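Local coordinates for protein glucosamine kinase (Streptacidiphilus jiangxiensis, PDB 6HWJ) that catalyses the ATP- and magnesium-dependent phosphorylation of D-glucosamine to D-glucosamine 6-phosphate and, less well, acts on glucose, at residues A[79-84]-A[131-135]; A[224-230]-A[379-384]; A[346-351]-A[365-369]. All blocks are in the same frame, centred on the assembly; numbering follows the deposited sequence.

In the fold
The chain runs from an N-terminal part rich in strands to a C-terminal part rich in helices. Contact 1 closes the first loop: helix 79-88 packs on strand 130-134 of the six-stranded antiparallel sheet. It is complete before contact 2 opens, so the two stand in series. Contact 2 joins helix 212-234 to helix 362-386 and closes a long loop of 148 residues. Contact 3 is nested inside that loop, where helix 335-356 meets an earlier part of helix 362-386 after a short connection. Contacts 2 and 3 therefore share helix 362-386, with centres about 21 Å apart. Contacts 1 and 3 lie on opposite sides of the chain's centre.

Contact 1: A[79-84]-A[131-135]; sequences TAEHLV and VVKWA
The indole of W134 is the one aromatic group that touches across this contact. It meets helix 79-84 through the far end of its six-membered ring. CZ2 of W134 lies 4.0 Å from CA of A80, and CH2 of W134 lies 3.9 Å from CD2 of L83. T79 adds its methyl, with CG2 4.2 Å from CZ2 of W134. All three approach the ring obliquely. One face of the indole is backed from within its own strand by CG1 of V132, which sits 3.9 Å above the ring plane and toward its rim.

V132 is the other half of the contact. Its two methyls meet three helix residues. CG1 of V132 is anti to the backbone N (chi1 174°) and meets CD2 of L83 at 3.8 Å. CG2 of V132, beside the backbone N, meets CG2 of V84 at 3.7 Å and CB of A80 at 4.0 Å. The small A80 lets the helix backbone come close to both V132 and W134. CD2 of L83 fills the angle between V132 and the indole.

K133 lies between V132 and W134 in the strand, and its side chain points away from the helix. It probably binds ATP. The alternation is that of a β-strand with one side packed under a helix and the other probably facing the nucleotide.

The helix crosses the strand steeply, at 106° between their directions. Strand 130-134 is an inner strand of its sheet, hydrogen-bonded to 179-186 on one side and 123-126 on the other. L83 also reaches A182, and A80 reaches V124 and V126, so the helix spans all three strands. P61 of strand 57-65 touches both T79 and W134, which brings in the second sheet.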
ATOM      1  N   THR A  79      21.529 -10.965  10.440  1.00 27.02           N
ATOM      2  CA  THR A  79      21.261  -9.573  10.802  1.00 27.48           C
ATOM      3  C   THR A  79      19.770  -9.322  11.009  1.00 26.12           C
ATOM      4  O   THR A  79      19.385  -8.586  11.924  1.00 27.55           O
ATOM      5  CB  THR A  79      21.821  -8.631   9.735  1.00 26.21           C
ATOM      6  OG1 THR A  79      23.225  -8.856   9.568  1.00 28.46           O
ATOM      7  CG2 THR A  79      21.595  -7.189  10.154  1.00 25.76           C
ATOM      8  N   ALA A  80      18.925  -9.919  10.167  1.00 26.95           N
ATOM      9  CA  ALA A  80      17.482  -9.844  10.369  1.00 29.21           C
ATOM     10  C   ALA A  80      17.100 -10.528  11.670  1.00 28.93           C
ATOM     11  O   ALA A  80      16.264 -10.033  12.424  1.00 28.47           O
ATOM     12  CB  ALA A  80      16.752 -10.495   9.192  1.00 26.09           C
ATOM     13  N   GLU A  81      17.716 -11.676  11.943  1.00 28.20           N
ATOM     14  CA  GLU A  81      17.581 -12.351  13.223  1.00 30.35           C
ATOM     15  C   GLU A  81      17.933 -11.436  14.376  1.00 26.99           C
ATOM     16  O   GLU A  81      17.224 -11.411  15.391  1.00 27.07           O
ATOM     17  CB  GLU A  81      18.495 -13.592  13.198  1.00 34.59           C
ATOM     18  CG  GLU A  81      18.474 -14.459  14.366  1.00 44.08           C
ATOM     19  CD  GLU A  81      19.376 -15.679  14.139  1.00 49.59           C
ATOM     20  OE1 GLU A  81      20.270 -15.912  14.977  1.00 51.16           O
ATOM     21  OE2 GLU A  81      19.193 -16.357  13.098  1.00 43.93           O
ATOM     22  N   HIS A  82      19.036 -10.683  14.252  1.00 26.86           N
ATOM     23  CA  HIS A  82      19.447  -9.807  15.343  1.00 27.61           C
ATOM     24  C   HIS A  82      18.524  -8.598  15.485  1.00 26.82           C
ATOM     25  O   HIS A  82      18.346  -8.078  16.593  1.00 29.10           O
ATOM     26  CB  HIS A  82      20.890  -9.356  15.138  1.00 30.61           C
ATOM     27  CG  HIS A  82      21.894 -10.394  15.539  1.00 31.90           C
ATOM     28  ND1 HIS A  82      22.038 -11.589  14.858  1.00 34.00           N
ATOM     29  CD2 HIS A  82      22.750 -10.455  16.589  1.00 34.19           C
ATOM     30  CE1 HIS A  82      22.957 -12.328  15.456  1.00 33.05           C
ATOM     31  NE2 HIS A  82      23.399 -11.667  16.513  1.00 33.86           N
ATOM     32  N   LEU A  83      17.934  -8.133  14.391  1.00 25.92           N
ATOM     33  CA  LEU A  83      16.926  -7.083  14.522  1.00 28.74           C
ATOM     34  C   LEU A  83      15.717  -7.599  15.300  1.00 25.71           C
ATOM     35  O   LEU A  83      15.206  -6.916  16.195  1.00 26.70           O
ATOM     36  CB  LEU A  83      16.507  -6.580  13.147  1.00 25.15           C
ATOM     37  CG  LEU A  83      15.374  -5.529  13.183  1.00 28.03           C
ATOM     38  CD1 LEU A  83      15.875  -4.228  13.765  1.00 28.90           C
ATOM     39  CD2 LEU A  83      14.804  -5.300  11.801  1.00 27.13           C
ATOM     40  N   VAL A  84      15.262  -8.802  14.983  1.00 25.92           N
ATOM     41  CA  VAL A  84      14.133  -9.379  15.704  1.00 26.15           C
ATOM     42  C   VAL A  84      14.476  -9.552  17.181  1.00 30.30           C
ATOM     43  O   VAL A  84      13.661  -9.256  18.055  1.00 31.88           O
ATOM     44  CB  VAL A  84      13.719 -10.705  15.060  1.00 30.98           C
ATOM     45  CG1 VAL A  84      12.643 -11.384  15.888  1.00 29.52           C
ATOM     46  CG2 VAL A  84      13.224 -10.440  13.632  1.00 32.01           C
ATOM     47  N   VAL A 131       8.490 -11.843   9.052  1.00 26.52           N
ATOM     48  CA  VAL A 131       9.068 -11.274   7.837  1.00 26.34           C
ATOM     49  C   VAL A 131       9.682  -9.928   8.200  1.00 26.79           C
ATOM     50  O   VAL A 131       8.982  -9.030   8.692  1.00 28.05           O
ATOM     51  CB  VAL A 131       8.029 -11.083   6.727  1.00 31.66           C
ATOM     52  CG1 VAL A 131       8.709 -10.565   5.464  1.00 31.88           C
ATOM     53  CG2 VAL A 131       7.289 -12.382   6.472  1.00 37.27           C
ATOM     54  N   VAL A 132      10.973  -9.793   7.964  1.00 25.67           N
ATOM     55  CA  VAL A 132      11.694  -8.547   8.127  1.00 25.23           C
ATOM     56  C   VAL A 132      11.811  -7.918   6.744  1.00 26.17           C
ATOM     57  O   VAL A 132      12.320  -8.547   5.805  1.00 26.52           O
ATOM     58  CB  VAL A 132      13.087  -8.767   8.728  1.00 28.99           C
ATOM     59  CG1 VAL A 132      13.869  -7.433   8.745  1.00 24.90           C
ATOM     60  CG2 VAL A 132      12.995  -9.380  10.108  1.00 31.11           C
ATOM     61  N   LYS A 133      11.352  -6.688   6.624  1.00 27.57           N
ATOM     62  CA  LYS A 133      11.396  -5.942   5.367  1.00 27.63           C
ATOM     63  C   LYS A 133      12.282  -4.733   5.610  1.00 27.17           C
ATOM     64  O   LYS A 133      11.905  -3.848   6.392  1.00 27.59           O
ATOM     65  CB  LYS A 133      10.000  -5.520   4.932  1.00 33.80           C
ATOM     66  CG  LYS A 133       9.972  -4.744   3.621  1.00 41.69           C
ATOM     67  CD  LYS A 133       8.531  -4.435   3.215  1.00 50.97           C
ATOM     68  CE  LYS A 133       8.469  -3.730   1.863  1.00 59.88           C
ATOM     69  NZ  LYS A 133       7.079  -3.298   1.526  1.00 65.47           N
ATOM     70  N   TRP A 134      13.447  -4.712   4.958  1.00 24.54           N
ATOM     71  CA  TRP A 134      14.341  -3.574   5.011  1.00 26.61           C
ATOM     72  C   TRP A 134      13.907  -2.518   4.001  1.00 28.76           C
ATOM     73  O   TRP A 134      13.715  -2.821   2.820  1.00 28.64           O
ATOM     74  CB  TRP A 134      15.779  -3.979   4.673  1.00 28.06           C
ATOM     75  CG  TRP A 134      16.373  -5.026   5.551  1.00 26.81           C
ATOM     76  CD1 TRP A 134      16.576  -6.341   5.229  1.00 26.02           C
ATOM     77  CD2 TRP A 134      16.835  -4.857   6.884  1.00 24.54           C
ATOM     78  NE1 TRP A 134      17.151  -6.994   6.292  1.00 26.36           N
ATOM     79  CE2 TRP A 134      17.318  -6.109   7.321  1.00 26.55           C
ATOM     80  CE3 TRP A 134      16.902  -3.769   7.753  1.00 24.49           C
ATOM     81  CZ2 TRP A 134      17.844  -6.301   8.589  1.00 25.93           C
ATOM     82  CZ3 TRP A 134      17.429  -3.954   9.012  1.00 27.83           C
ATOM     83  CH2 TRP A 134      17.899  -5.220   9.424  1.00 28.71           C
ATOM     84  N   ALA A 135      13.771  -1.285   4.454  1.00 29.10           N
ATOM     85  CA  ALA A 135      13.772  -0.169   3.525  1.00 33.23           C
ATOM     86  C   ALA A 135      15.130  -0.187   2.835  1.00 37.50           C
ATOM     87  O   ALA A 135      16.116  -0.723   3.369  1.00 41.92           O
ATOM     88  CB  ALA A 135      13.527   1.148   4.248  1.00 34.12           C
TER

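Contact 2: A[224-230]-A[379-384]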
ATOM      1  N   THR A 224     -16.494  -4.008   6.712  1.00 23.74           N
ATOM      2  CA  THR A 224     -16.213  -3.935   8.139  1.00 25.39           C
ATOM      3  C   THR A 224     -14.724  -3.715   8.399  1.00 25.87           C
ATOM      4  O   THR A 224     -14.346  -2.914   9.273  1.00 28.44           O
ATOM      5  CB  THR A 224     -16.733  -5.218   8.824  1.00 28.80           C
ATOM      6  OG1 THR A 224     -18.166  -5.199   8.832  1.00 30.04           O
ATOM      7  CG2 THR A 224     -16.218  -5.332  10.237  1.00 26.70           C
ATOM      8  N   LEU A 225     -13.864  -4.396   7.646  1.00 25.06           N
ATOM      9  CA  LEU A 225     -12.421  -4.244   7.826  1.00 23.87           C
ATOM     10  C   LEU A 225     -11.979  -2.812   7.541  1.00 23.61           C
ATOM     11  O   LEU A 225     -11.220  -2.218   8.321  1.00 25.80           O
ATOM     12  CB  LEU A 225     -11.669  -5.236   6.914  1.00 26.41           C
ATOM     13  CG  LEU A 225     -10.136  -5.201   6.907  1.00 24.08           C
ATOM     14  CD1 LEU A 225      -9.574  -6.524   6.395  1.00 27.31           C
ATOM     15  CD2 LEU A 225      -9.591  -4.065   6.010  1.00 25.85           C
ATOM     16  N   THR A 226     -12.450  -2.246   6.433  1.00 22.64           N
ATOM     17  CA  THR A 226     -12.110  -0.883   6.050  1.00 23.91           C
ATOM     18  C   THR A 226     -12.555   0.121   7.111  1.00 26.75           C
ATOM     19  O   THR A 226     -11.828   1.077   7.403  1.00 24.84           O
ATOM     20  CB  THR A 226     -12.760  -0.544   4.705  1.00 24.43           C
ATOM     21  OG1 THR A 226     -12.450  -1.563   3.742  1.00 23.27           O
ATOM     22  CG2 THR A 226     -12.273   0.816   4.196  1.00 24.22           C
ATOM     23  N   ALA A 227     -13.732  -0.096   7.708  1.00 26.05           N
ATOM     24  CA  ALA A 227     -14.224   0.803   8.750  1.00 27.09           C
ATOM     25  C   ALA A 227     -13.402   0.690  10.027  1.00 26.30           C
ATOM     26  O   ALA A 227     -13.077   1.708  10.663  1.00 26.74           O
ATOM     27  CB  ALA A 227     -15.702   0.524   9.044  1.00 29.22           C
ATOM     28  N   ARG A 228     -13.049  -0.535  10.422  1.00 23.69           N
ATOM     29  CA  ARG A 228     -12.171  -0.724  11.571  1.00 25.38           C
ATOM     30  C   ARG A 228     -10.808  -0.080  11.319  1.00 27.59           C
ATOM     31  O   ARG A 228     -10.219   0.534  12.223  1.00 23.86           O
ATOM     32  CB  ARG A 228     -12.005  -2.215  11.868  1.00 26.78           C
ATOM     33  CG  ARG A 228     -13.276  -2.909  12.359  1.00 28.10           C
ATOM     34  CD  ARG A 228     -13.082  -4.430  12.399  1.00 27.55           C
ATOM     35  NE  ARG A 228     -14.241  -5.084  13.018  1.00 26.22           N
ATOM     36  CZ  ARG A 228     -14.429  -6.402  13.049  1.00 30.03           C
ATOM     37  NH1 ARG A 228     -13.554  -7.223  12.474  1.00 29.14           N
ATOM     38  NH2 ARG A 228     -15.502  -6.900  13.642  1.00 29.42           N
ATOM     39  N   MET A 229     -10.276  -0.262  10.114  1.00 23.33           N
ATOM     40  CA  MET A 229      -9.004   0.349   9.731  1.00 27.93           C
ATOM     41  C   MET A 229      -9.082   1.872   9.837  1.00 28.25           C
ATOM     42  O   MET A 229      -8.239   2.504  10.494  1.00 27.79           O
ATOM     43  CB  MET A 229      -8.645  -0.091   8.305  1.00 24.35           C
ATOM     44  CG  MET A 229      -7.298   0.405   7.796  1.00 27.97           C
ATOM     45  SD  MET A 229      -7.006  -0.126   6.077  1.00 25.93           S
ATOM     46  CE  MET A 229      -8.057   1.020   5.191  1.00 29.60           C
ATOM     47  N   HIS A 230     -10.118   2.479   9.236  1.00 26.43           N
ATOM     48  CA  HIS A 230     -10.219   3.939   9.261  1.00 29.16           C
ATOM     49  C   HIS A 230     -10.429   4.473  10.676  1.00 27.81           C
ATOM     50  O   HIS A 230      -9.855   5.500  11.052  1.00 29.16           O
ATOM     51  CB  HIS A 230     -11.348   4.411   8.342  1.00 25.50           C
ATOM     52  CG  HIS A 230     -11.028   4.299   6.892  1.00 26.82           C
ATOM     53  ND1 HIS A 230     -11.999   4.306   5.912  1.00 29.52           N
ATOM     54  CD2 HIS A 230      -9.844   4.189   6.249  1.00 25.86           C
ATOM     55  CE1 HIS A 230     -11.419   4.203   4.732  1.00 29.20           C
ATOM     56  NE2 HIS A 230     -10.113   4.124   4.912  1.00 27.00           N
ATOM     57  N   ALA A 379     -22.030  -2.454   5.333  1.00 28.66           N
ATOM     58  CA  ALA A 379     -21.173  -2.931   6.413  1.00 28.35           C
ATOM     59  C   ALA A 379     -20.221  -1.842   6.880  1.00 27.87           C
ATOM     60  O   ALA A 379     -20.012  -1.659   8.084  1.00 28.20           O
ATOM     61  CB  ALA A 379     -20.402  -4.167   5.947  1.00 28.81           C
ATOM     62  N   TYR A 380     -19.635  -1.101   5.936  1.00 28.52           N
ATOM     63  CA  TYR A 380     -18.725  -0.017   6.291  1.00 27.83           C
ATOM     64  C   TYR A 380     -19.425   1.040   7.137  1.00 28.25           C
ATOM     65  O   TYR A 380     -18.916   1.442   8.193  1.00 28.72           O
ATOM     66  CB  TYR A 380     -18.133   0.579   5.013  1.00 28.14           C
ATOM     67  CG  TYR A 380     -17.176   1.741   5.227  1.00 29.49           C
ATOM     68  CD1 TYR A 380     -15.867   1.527   5.634  1.00 25.28           C
ATOM     69  CD2 TYR A 380     -17.595   3.052   4.987  1.00 32.68           C
ATOM     70  CE1 TYR A 380     -14.986   2.601   5.820  1.00 25.75           C
ATOM     71  CE2 TYR A 380     -16.738   4.129   5.167  1.00 31.45           C
ATOM     72  CZ  TYR A 380     -15.439   3.909   5.577  1.00 28.11           C
ATOM     73  OH  TYR A 380     -14.615   4.980   5.759  1.00 29.42           O
ATOM     74  N   ARG A 381     -20.592   1.501   6.695  1.00 31.15           N
ATOM     75  CA  ARG A 381     -21.346   2.505   7.451  1.00 31.23           C
ATOM     76  C   ARG A 381     -21.783   1.973   8.807  1.00 35.18           C
ATOM     77  O   ARG A 381     -21.652   2.661   9.829  1.00 36.03           O
ATOM     78  CB  ARG A 381     -22.579   2.964   6.665  1.00 35.66           C
ATOM     79  CG  ARG A 381     -22.289   3.932   5.520  1.00 38.65           C
ATOM     80  CD  ARG A 381     -23.567   4.626   5.062  1.00 42.19           C
ATOM     81  NE  ARG A 381     -23.328   5.618   4.023  1.00 43.95           N
ATOM     82  CZ  ARG A 381     -23.491   5.396   2.721  1.00 47.91           C
ATOM     83  NH1 ARG A 381     -23.893   4.206   2.283  1.00 49.67           N
ATOM     84  NH2 ARG A 381     -23.250   6.363   1.854  1.00 48.29           N
ATOM     85  N   THR A 382     -22.317   0.742   8.841  1.00 34.66           N
ATOM     86  CA  THR A 382     -22.750   0.161  10.112  1.00 35.57           C
ATOM     87  C   THR A 382     -21.582   0.042  11.087  1.00 32.50           C
ATOM     88  O   THR A 382     -21.725   0.337  12.278  1.00 31.09           O
ATOM     89  CB  THR A 382     -23.389  -1.207   9.879  1.00 38.01           C
ATOM     90  OG1 THR A 382     -24.469  -1.078   8.958  1.00 38.58           O
ATOM     91  CG2 THR A 382     -23.937  -1.787  11.184  1.00 39.97           C
ATOM     92  N   THR A 383     -20.421  -0.395  10.602  1.00 30.73           N
ATOM     93  CA  THR A 383     -19.262  -0.538  11.483  1.00 28.95           C
ATOM     94  C   THR A 383     -18.742   0.817  11.951  1.00 30.80           C
ATOM     95  O   THR A 383     -18.470   1.004  13.152  1.00 30.25           O
ATOM     96  CB  THR A 383     -18.176  -1.343  10.783  1.00 31.23           C
ATOM     97  OG1 THR A 383     -18.679  -2.647  10.466  1.00 31.45           O
ATOM     98  CG2 THR A 383     -16.938  -1.498  11.681  1.00 33.78           C
ATOM     99  N   LEU A 384     -18.635   1.796  11.038  1.00 29.22           N
ATOM    100  CA  LEU A 384     -18.255   3.138  11.481  1.00 32.67           C
ATOM    101  C   LEU A 384     -19.189   3.636  12.584  1.00 33.86           C
ATOM    102  O   LEU A 384     -18.742   4.239  13.566  1.00 35.48           O
ATOM    103  CB  LEU A 384     -18.265   4.127  10.326  1.00 31.59           C
ATOM    104  CG  LEU A 384     -17.114   4.077   9.329  1.00 31.16           C
ATOM    105  CD1 LEU A 384     -17.238   5.261   8.347  1.00 30.10           C
ATOM    106  CD2 LEU A 384     -15.759   4.113  10.014  1.00 32.69           C
TER
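Y380 reaches from its own helix to H230, touching helix 224-230 along the way. Its CG is anti to the backbone N (chi1 179°), which extends the ring along the side of the partner helix. CD1 of Y380 comes first: it lies 3.4 Å from N of A227 and touches the A227 methyl. CE1 of Y380 is next, 3.6 Å from CG2 of T226, whose methyl approaches the ring obliquely. CE1 also packs on CA of A227. The hydroxyl at the end meets the imidazole: OH of Y380 is 2.7 Å from ND1 of H230. This is a hydrogen bond, bent to 155°, and either atom could be the donor. The two rings meet rim to rim with their planes at right angles. OH lies at the imidazole edge, near its plane. NE2 of H230 is bonded to D338, so both ring nitrogens are held and the rotation of the imidazole is fixed.

A227 is the small residue that lets the helices approach. CB of A227 is 3.5 Å from CG2 of T383 and 3.7 Å from CD2 of L384. CG of L384 also backs one face of the Y380 ring from within its own helix. At the outer side OG1 of T224 faces OG1 of T383 at 3.1 Å. OG1 of T383 also donates to O of A379 at 2.9 Å.

The segment axes come within 7.7 Å at an angle of 38°, with the helices running broadly the same way. Helix 335-356 packs alongside: its A335 touches both H230 and Y380, and V339 touches Y380. F393, in the loop beyond helix 362-386, meets the Y380 ring edge to face. The contact thus lies where three helices of the C-terminal part come together.

Contact 3: A[346-351]-A[365-369]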
ATOM      1  N   LEU A 346     -13.824  -4.286  -6.417  1.00 26.73           N
ATOM      2  CA  LEU A 346     -14.827  -5.350  -6.415  1.00 28.94           C
ATOM      3  C   LEU A 346     -15.577  -5.397  -7.737  1.00 29.55           C
ATOM      4  O   LEU A 346     -15.825  -6.479  -8.287  1.00 28.63           O
ATOM      5  CB  LEU A 346     -15.807  -5.154  -5.264  1.00 30.91           C
ATOM      6  CG  LEU A 346     -15.197  -5.380  -3.867  1.00 32.02           C
ATOM      7  CD1 LEU A 346     -16.145  -4.957  -2.780  1.00 31.85           C
ATOM      8  CD2 LEU A 346     -14.793  -6.830  -3.686  1.00 30.28           C
ATOM      9  N   ASP A 347     -15.969  -4.233  -8.257  1.00 29.98           N
ATOM     10  CA  ASP A 347     -16.547  -4.175  -9.596  1.00 29.76           C
ATOM     11  C   ASP A 347     -15.614  -4.833 -10.612  1.00 25.20           C
ATOM     12  O   ASP A 347     -16.038  -5.665 -11.426  1.00 24.84           O
ATOM     13  CB  ASP A 347     -16.818  -2.711  -9.951  1.00 28.65           C
ATOM     14  CG  ASP A 347     -17.567  -2.544 -11.243  1.00 30.38           C
ATOM     15  OD1 ASP A 347     -17.153  -3.115 -12.263  1.00 35.98           O
ATOM     16  OD2 ASP A 347     -18.571  -1.826 -11.245  1.00 35.37           O
ATOM     17  N   HIS A 348     -14.336  -4.480 -10.565  1.00 22.78           N
ATOM     18  CA  HIS A 348     -13.369  -4.988 -11.544  1.00 27.06           C
ATOM     19  C   HIS A 348     -13.185  -6.509 -11.442  1.00 27.96           C
ATOM     20  O   HIS A 348     -12.968  -7.177 -12.468  1.00 23.03           O
ATOM     21  CB  HIS A 348     -12.047  -4.272 -11.369  1.00 26.87           C
ATOM     22  CG  HIS A 348     -12.155  -2.787 -11.521  1.00 25.79           C
ATOM     23  ND1 HIS A 348     -11.172  -1.915 -11.110  1.00 28.53           N
ATOM     24  CD2 HIS A 348     -13.155  -2.019 -12.010  1.00 27.14           C
ATOM     25  CE1 HIS A 348     -11.556  -0.672 -11.357  1.00 24.59           C
ATOM     26  NE2 HIS A 348     -12.748  -0.709 -11.921  1.00 28.23           N
ATOM     27  N   VAL A 349     -13.236  -7.048 -10.225  1.00 27.19           N
ATOM     28  CA  VAL A 349     -13.201  -8.494 -10.039  1.00 27.41           C
ATOM     29  C   VAL A 349     -14.305  -9.151 -10.842  1.00 24.62           C
ATOM     30  O   VAL A 349     -14.081 -10.144 -11.533  1.00 26.30           O
ATOM     31  CB  VAL A 349     -13.312  -8.851  -8.544  1.00 27.11           C
ATOM     32  CG1 VAL A 349     -13.576 -10.349  -8.362  1.00 29.86           C
ATOM     33  CG2 VAL A 349     -12.035  -8.471  -7.821  1.00 29.66           C
ATOM     34  N   GLY A 350     -15.509  -8.601 -10.759  1.00 26.59           N
ATOM     35  CA  GLY A 350     -16.613  -9.127 -11.523  1.00 27.00           C
ATOM     36  C   GLY A 350     -16.376  -9.030 -13.013  1.00 27.13           C
ATOM     37  O   GLY A 350     -16.690  -9.960 -13.758  1.00 27.01           O
ATOM     38  N   ARG A 351     -15.818  -7.899 -13.474  1.00 25.52           N
ATOM     39  CA  ARG A 351     -15.563  -7.756 -14.899  1.00 23.66           C
ATOM     40  C   ARG A 351     -14.558  -8.800 -15.368  1.00 25.68           C
ATOM     41  O   ARG A 351     -14.699  -9.362 -16.458  1.00 25.64           O
ATOM     42  CB  ARG A 351     -15.047  -6.346 -15.223  1.00 27.08           C
ATOM     43  CG  ARG A 351     -15.943  -5.221 -14.731  1.00 25.06           C
ATOM     44  CD  ARG A 351     -17.343  -5.298 -15.255  1.00 27.44           C
ATOM     45  NE  ARG A 351     -18.202  -4.308 -14.589  1.00 25.00           N
ATOM     46  CZ  ARG A 351     -19.506  -4.186 -14.802  1.00 28.63           C
ATOM     47  NH1 ARG A 351     -20.124  -4.982 -15.679  1.00 27.87           N
ATOM     48  NH2 ARG A 351     -20.193  -3.280 -14.137  1.00 32.07           N
ATOM     49  N   VAL A 365     -23.090 -12.578 -12.163  1.00 34.74           N
ATOM     50  CA  VAL A 365     -21.903 -11.801 -11.814  1.00 32.78           C
ATOM     51  C   VAL A 365     -22.251 -10.317 -11.741  1.00 32.35           C
ATOM     52  O   VAL A 365     -21.834  -9.608 -10.816  1.00 30.37           O
ATOM     53  CB  VAL A 365     -20.769 -12.059 -12.823  1.00 32.02           C
ATOM     54  CG1 VAL A 365     -19.544 -11.208 -12.481  1.00 34.50           C
ATOM     55  CG2 VAL A 365     -20.406 -13.526 -12.867  1.00 31.73           C
ATOM     56  N   ARG A 366     -23.031  -9.822 -12.702  1.00 36.90           N
ATOM     57  CA  ARG A 366     -23.372  -8.401 -12.700  1.00 40.84           C
ATOM     58  C   ARG A 366     -24.303  -8.060 -11.544  1.00 37.08           C
ATOM     59  O   ARG A 366     -24.172  -6.995 -10.930  1.00 35.68           O
ATOM     60  CB  ARG A 366     -24.003  -8.014 -14.041  1.00 50.72           C
ATOM     61  CG  ARG A 366     -23.034  -8.138 -15.218  1.00 61.94           C
ATOM     62  CD  ARG A 366     -23.681  -7.747 -16.535  1.00 74.93           C
ATOM     63  NE  ARG A 366     -23.942  -6.312 -16.625  1.00 85.60           N
ATOM     64  CZ  ARG A 366     -24.625  -5.736 -17.610  1.00 96.42           C
ATOM     65  NH1 ARG A 366     -25.128  -6.469 -18.596  1.00 99.24           N
ATOM     66  NH2 ARG A 366     -24.810  -4.423 -17.607  1.00100.89           N
ATOM     67  N   ALA A 367     -25.222  -8.965 -11.206  1.00 36.31           N
ATOM     68  CA  ALA A 367     -26.013  -8.793  -9.995  1.00 36.08           C
ATOM     69  C   ALA A 367     -25.111  -8.729  -8.774  1.00 33.44           C
ATOM     70  O   ALA A 367     -25.337  -7.927  -7.857  1.00 32.56           O
ATOM     71  CB  ALA A 367     -27.011  -9.939  -9.850  1.00 39.07           C
ATOM     72  N   TRP A 368     -24.054  -9.544  -8.762  1.00 29.42           N
ATOM     73  CA  TRP A 368     -23.133  -9.545  -7.632  1.00 29.47           C
ATOM     74  C   TRP A 368     -22.342  -8.240  -7.566  1.00 32.34           C
ATOM     75  O   TRP A 368     -22.082  -7.714  -6.472  1.00 32.19           O
ATOM     76  CB  TRP A 368     -22.180 -10.757  -7.734  1.00 26.59           C
ATOM     77  CG  TRP A 368     -21.082 -10.728  -6.710  1.00 25.97           C
ATOM     78  CD1 TRP A 368     -21.090 -11.316  -5.478  1.00 27.52           C
ATOM     79  CD2 TRP A 368     -19.832 -10.052  -6.829  1.00 25.44           C
ATOM     80  NE1 TRP A 368     -19.898 -11.048  -4.819  1.00 29.41           N
ATOM     81  CE2 TRP A 368     -19.117 -10.269  -5.627  1.00 27.08           C
ATOM     82  CE3 TRP A 368     -19.229  -9.293  -7.848  1.00 26.68           C
ATOM     83  CZ2 TRP A 368     -17.834  -9.753  -5.411  1.00 25.50           C
ATOM     84  CZ3 TRP A 368     -17.955  -8.785  -7.632  1.00 25.01           C
ATOM     85  CH2 TRP A 368     -17.266  -9.022  -6.431  1.00 25.70           C
ATOM     86  N   ILE A 369     -21.932  -7.705  -8.718  1.00 32.12           N
ATOM     87  CA  ILE A 369     -21.216  -6.431  -8.721  1.00 30.08           C
ATOM     88  C   ILE A 369     -22.022  -5.362  -7.990  1.00 28.57           C
ATOM     89  O   ILE A 369     -21.510  -4.665  -7.100  1.00 27.85           O
ATOM     90  CB  ILE A 369     -20.895  -5.999 -10.163  1.00 31.76           C
ATOM     91  CG1 ILE A 369     -19.855  -6.945 -10.774  1.00 32.25           C
ATOM     92  CG2 ILE A 369     -20.395  -4.540 -10.182  1.00 30.87           C
ATOM     93  CD1 ILE A 369     -19.521  -6.629 -12.227  1.00 33.10           C
TER
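I369 spreads its branches toward the facing helix because CG1 stands beside the backbone N (chi1 -68°) and the chain then runs on extended to CD1. The chain of R351 bends at chi2 (-57°), which brings the guanidinium over the end of I369. CD1 of I369 sits 3.5 Å above the guanidinium plane, over its centre and close to CZ of R351. The other branch, CG2 of I369, rests on the D347 carboxylate, 3.4 Å from OD2.

G350 leaves room for this fit. CD1 of I369 comes to 3.9 Å from CA of G350, and CG1 of V365 to 3.4 Å from O of G350. CZ3 of W368 is 3.2 Å from O of L346, which lies at the ring edge near its plane. NE1 of W368 is bonded to O of A215. Helices 335-356 and 362-386 follow each other after a short connection and form an antiparallel helical hairpin, with the two segments at 176°.

The polar side is held from within helix 346-351. NE of R351 donates to OD1 of D347 at 2.8 Å, on the syn side of the carboxylate, as part of a salt bridge. R402 pairs with the other carboxylate oxygen, and S427 bonds to OD1. R366 is poorly ordered; as modelled, D430 pairs with both it and R351, which probably offsets their like charges. The buried D347 is thus matched by two arginines and probably stays ionised. The same pairings fix the guanidinium flat against I369, so this aliphatic chain packs against charges that are already paired.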